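Local coordinates for protein alpha-1,6-mannanase (Bacteroides thetaiotaomicron, PDB 4V1S) that probably hydrolyses alpha-1,6-mannosidic linkages in mannans, as a member of glycoside hydrolase family 76 from a gut symbiont, at residues A[308-317]-A[357-365]. Numbering follows the deposited sequence.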
loop_
_atom_site.group_PDB
_atom_site.type_symbol
_atom_site.label_atom_id
_atom_site.label_comp_id
_atom_site.label_asym_id
_atom_site.label_seq_id
_atom_site.Cartn_x
_atom_site.Cartn_y
_atom_site.Cartn_z
ATOM N N ALA A 308 16.437 0.454 10.506
ATOM C CA ALA A 308 15.433 -0.578 10.740
ATOM C C ALA A 308 14.064 -0.010 11.051
ATOM O O ALA A 308 13.923 1.016 11.752
ATOM C CB ALA A 308 15.842 -1.486 11.904
ATOM N N LEU A 309 13.054 -0.686 10.521
ATOM C CA LEU A 309 11.654 -0.341 10.776
ATOM C C LEU A 309 10.971 -1.487 11.523
ATOM O O LEU A 309 10.870 -2.602 11.024
ATOM C CB LEU A 309 10.927 -0.032 9.469
ATOM C CG LEU A 309 11.227 1.355 8.898
ATOM C CD1 LEU A 309 10.974 1.418 7.399
ATOM C CD2 LEU A 309 10.407 2.431 9.634
ATOM N N ASN A 310 10.529 -1.200 12.739
ATOM C CA ASN A 310 10.097 -2.235 13.671
ATOM C C ASN A 310 8.609 -2.597 13.531
ATOM O O ASN A 310 7.813 -2.467 14.465
ATOM C CB ASN A 310 10.394 -1.780 15.100
ATOM C CG ASN A 310 10.369 -2.910 16.097
ATOM O OD1 ASN A 310 10.479 -4.077 15.748
ATOM N ND2 ASN A 310 10.281 -2.557 17.367
ATOM N N ASP A 311 8.259 -3.109 12.350
ATOM C CA ASP A 311 6.914 -3.576 12.063
ATOM C C ASP A 311 7.031 -4.551 10.888
ATOM O O ASP A 311 8.084 -4.654 10.230
ATOM C CB ASP A 311 6.005 -2.388 11.693
ATOM C CG ASP A 311 4.661 -2.339 12.474
ATOM O OD1 ASP A 311 4.523 -2.967 13.566
ATOM O OD2 ASP A 311 3.751 -1.596 11.994
ATOM N N PRO A 312 5.925 -5.228 10.562
ATOM C CA PRO A 312 5.909 -6.012 9.321
ATOM C C PRO A 312 6.226 -5.126 8.128
ATOM O O PRO A 312 5.753 -3.972 8.061
ATOM C CB PRO A 312 4.463 -6.531 9.240
ATOM C CG PRO A 312 3.995 -6.544 10.683
ATOM C CD PRO A 312 4.643 -5.332 11.285
ATOM N N GLY A 313 7.027 -5.639 7.198
ATOM C CA GLY A 313 7.367 -4.854 6.011
ATOM C C GLY A 313 6.184 -4.409 5.183
ATOM O O GLY A 313 6.158 -3.288 4.706
ATOM N N TYR A 314 5.207 -5.297 5.044
ATOM C CA TYR A 314 4.002 -5.015 4.313
ATOM C C TYR A 314 3.133 -3.940 4.971
ATOM O O TYR A 314 2.143 -3.511 4.363
ATOM C CB TYR A 314 3.188 -6.281 4.007
ATOM C CG TYR A 314 2.894 -7.141 5.200
ATOM C CD1 TYR A 314 2.007 -6.728 6.190
ATOM C CD2 TYR A 314 3.560 -8.316 5.394
ATOM C CE1 TYR A 314 1.765 -7.499 7.310
ATOM C CE2 TYR A 314 3.295 -9.114 6.501
ATOM C CZ TYR A 314 2.394 -8.693 7.452
ATOM O OH TYR A 314 2.146 -9.438 8.574
ATOM N N PHE A 315 3.522 -3.492 6.173
ATOM C CA PHE A 315 2.973 -2.302 6.835
ATOM C C PHE A 315 3.954 -1.129 6.783
ATOM O O PHE A 315 3.597 -0.005 6.408
ATOM C CB PHE A 315 2.629 -2.552 8.309
ATOM C CG PHE A 315 1.454 -3.454 8.538
ATOM C CD1 PHE A 315 0.535 -3.775 7.535
ATOM C CD2 PHE A 315 1.223 -3.946 9.842
ATOM C CE1 PHE A 315 -0.556 -4.573 7.842
ATOM C CE2 PHE A 315 0.135 -4.761 10.135
ATOM C CZ PHE A 315 -0.740 -5.108 9.120
ATOM N N ALA A 316 5.202 -1.403 7.152
ATOM C CA ALA A 316 6.180 -0.320 7.420
ATOM C C ALA A 316 6.622 0.435 6.174
ATOM O O ALA A 316 7.032 1.563 6.278
ATOM C CB ALA A 316 7.402 -0.846 8.151
ATOM N N PHE A 317 6.484 -0.205 5.000
ATOM C CA PHE A 317 6.802 0.429 3.711
ATOM C C PHE A 317 6.037 1.730 3.568
ATOM O O PHE A 317 6.498 2.671 2.852
ATOM C CB PHE A 317 6.490 -0.517 2.530
ATOM C CG PHE A 317 5.046 -0.494 2.174
ATOM C CD1 PHE A 317 4.108 -1.152 2.913
ATOM C CD2 PHE A 317 4.618 0.451 1.248
ATOM C CE1 PHE A 317 2.760 -0.980 2.649
ATOM C CE2 PHE A 317 3.277 0.609 0.954
ATOM C CZ PHE A 317 2.351 -0.096 1.687
ATOM N N TYR A 357 13.212 -12.467 1.742
ATOM C CA TYR A 357 12.967 -11.434 2.749
ATOM C C TYR A 357 12.041 -11.920 3.852
ATOM O O TYR A 357 11.089 -12.680 3.599
ATOM C CB TYR A 357 12.395 -10.163 2.086
ATOM C CG TYR A 357 13.455 -9.524 1.237
ATOM C CD1 TYR A 357 13.680 -9.935 -0.084
ATOM C CD2 TYR A 357 14.311 -8.571 1.782
ATOM C CE1 TYR A 357 14.719 -9.385 -0.831
ATOM C CE2 TYR A 357 15.334 -8.002 1.031
ATOM C CZ TYR A 357 15.555 -8.433 -0.260
ATOM O OH TYR A 357 16.602 -7.873 -0.974
ATOM N N PRO A 358 12.313 -11.477 5.087
ATOM C CA PRO A 358 11.493 -11.834 6.218
ATOM C C PRO A 358 10.204 -11.013 6.300
ATOM O O PRO A 358 10.056 -9.962 5.662
ATOM C CB PRO A 358 12.401 -11.508 7.392
ATOM C CG PRO A 358 13.119 -10.268 6.928
ATOM C CD PRO A 358 13.404 -10.563 5.475
ATOM N N GLU A 359 9.298 -11.474 7.139
ATOM C CA GLU A 359 8.048 -10.767 7.363
ATOM C C GLU A 359 8.246 -9.388 8.015
ATOM O O GLU A 359 7.617 -8.400 7.591
ATOM C CB GLU A 359 7.143 -11.601 8.250
ATOM C CG GLU A 359 5.833 -10.944 8.608
ATOM C CD GLU A 359 4.788 -11.907 9.135
ATOM O OE1 GLU A 359 5.116 -13.053 9.531
ATOM O OE2 GLU A 359 3.610 -11.510 9.203
ATOM N N HIS A 360 9.142 -9.333 8.997
ATOM C CA HIS A 360 9.311 -8.143 9.848
ATOM C C HIS A 360 10.622 -7.423 9.487
ATOM O O HIS A 360 11.608 -8.064 9.098
ATOM C CB HIS A 360 9.266 -8.599 11.312
ATOM C CG HIS A 360 9.065 -7.500 12.316
ATOM N ND1 HIS A 360 7.832 -7.181 12.856
ATOM C CD2 HIS A 360 9.962 -6.692 12.930
ATOM C CE1 HIS A 360 7.985 -6.214 13.739
ATOM N NE2 HIS A 360 9.272 -5.902 13.797
ATOM N N TRP A 361 10.622 -6.085 9.569
ATOM C CA TRP A 361 11.778 -5.294 9.161
ATOM C C TRP A 361 12.653 -4.785 10.306
ATOM O O TRP A 361 13.590 -4.024 10.087
ATOM C CB TRP A 361 11.325 -4.119 8.301
ATOM C CG TRP A 361 10.948 -4.455 6.877
ATOM C CD1 TRP A 361 10.909 -5.683 6.276
ATOM C CD2 TRP A 361 10.523 -3.514 5.896
ATOM N NE1 TRP A 361 10.528 -5.558 4.959
ATOM C CE2 TRP A 361 10.266 -4.231 4.704
ATOM C CE3 TRP A 361 10.314 -2.131 5.913
ATOM C CZ2 TRP A 361 9.810 -3.602 3.544
ATOM C CZ3 TRP A 361 9.855 -1.498 4.761
ATOM C CH2 TRP A 361 9.619 -2.248 3.570
ATOM N N GLY A 362 12.389 -5.257 11.516
ATOM C CA GLY A 362 13.033 -4.700 12.708
ATOM C C GLY A 362 14.427 -5.208 13.021
ATOM O O GLY A 362 15.208 -4.506 13.660
ATOM N N THR A 363 14.745 -6.440 12.602
ATOM C CA THR A 363 15.968 -7.105 13.066
ATOM C C THR A 363 16.713 -7.779 11.906
ATOM O O THR A 363 16.090 -8.410 11.050
ATOM C CB THR A 363 15.648 -8.122 14.172
ATOM O OG1 THR A 363 14.804 -9.139 13.665
ATOM C CG2 THR A 363 14.923 -7.488 15.308
ATOM N N PRO A 364 18.047 -7.641 11.861
ATOM C CA PRO A 364 18.780 -8.297 10.780
ATOM C C PRO A 364 18.530 -9.793 10.715
ATOM O O PRO A 364 18.337 -10.469 11.742
ATOM C CB PRO A 364 20.242 -8.001 11.109
ATOM C CG PRO A 364 20.206 -6.750 11.901
ATOM C CD PRO A 364 18.926 -6.801 12.690
ATOM N N THR A 365 18.535 -10.299 9.495
ATOM C CA THR A 365 18.371 -11.710 9.247
ATOM C C THR A 365 19.694 -12.417 9.514
ATOM O O THR A 365 20.739 -11.987 9.035
ATOM C CB THR A 365 17.926 -11.925 7.802
ATOM O OG1 THR A 365 16.642 -11.305 7.638
ATOM C CG2 THR A 365 17.822 -13.397 7.474
HETATM O O HOH W 1 6.708 -7.892 4.957
#
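One face of the Trp361 indole rests on Gly313 CA, at the start of helix 313-330, 3.3 Å from the centroid of its five-membered ring in a CH-pi contact. Because Gly313 carries no side chain, the ring can settle directly on the backbone. Leu309 CD1 meets the indole edge in plane, 3.9 Å from CE3, while Phe317 CB touches CH2; Ile346 and Leu350 of helix 334-350 touch the Trp361 side chain too. Around this centre the backbones pair through a single bridge, Pro312 with His360, joining the N-cap of one helix to the loop between helices 334-350 and 374-394, consistent with the (alpha/alpha) barrel of GH76 enzymes. Trp361 N donates to Asp311 O (3.0 Å), and Gly313 N to Glu359 O (2.9 Å, 165° at the hydrogen). With CG anti to the backbone N (chi1 -165°), one face of the His360 imidazole lies over Asp311 C, offset toward the rim, and in one of two conformers NE2 donates to Asn310 OD1 at 2.9 Å, the amide turned 82° from the ring. Farther along, Tyr314 OH gives a 2.6 Å bond to the anti lone pair of Glu359 OE2. Glu359 thus satisfies the helix start twice, its carbonyl serving Gly313 N directly and Tyr314 N through a water.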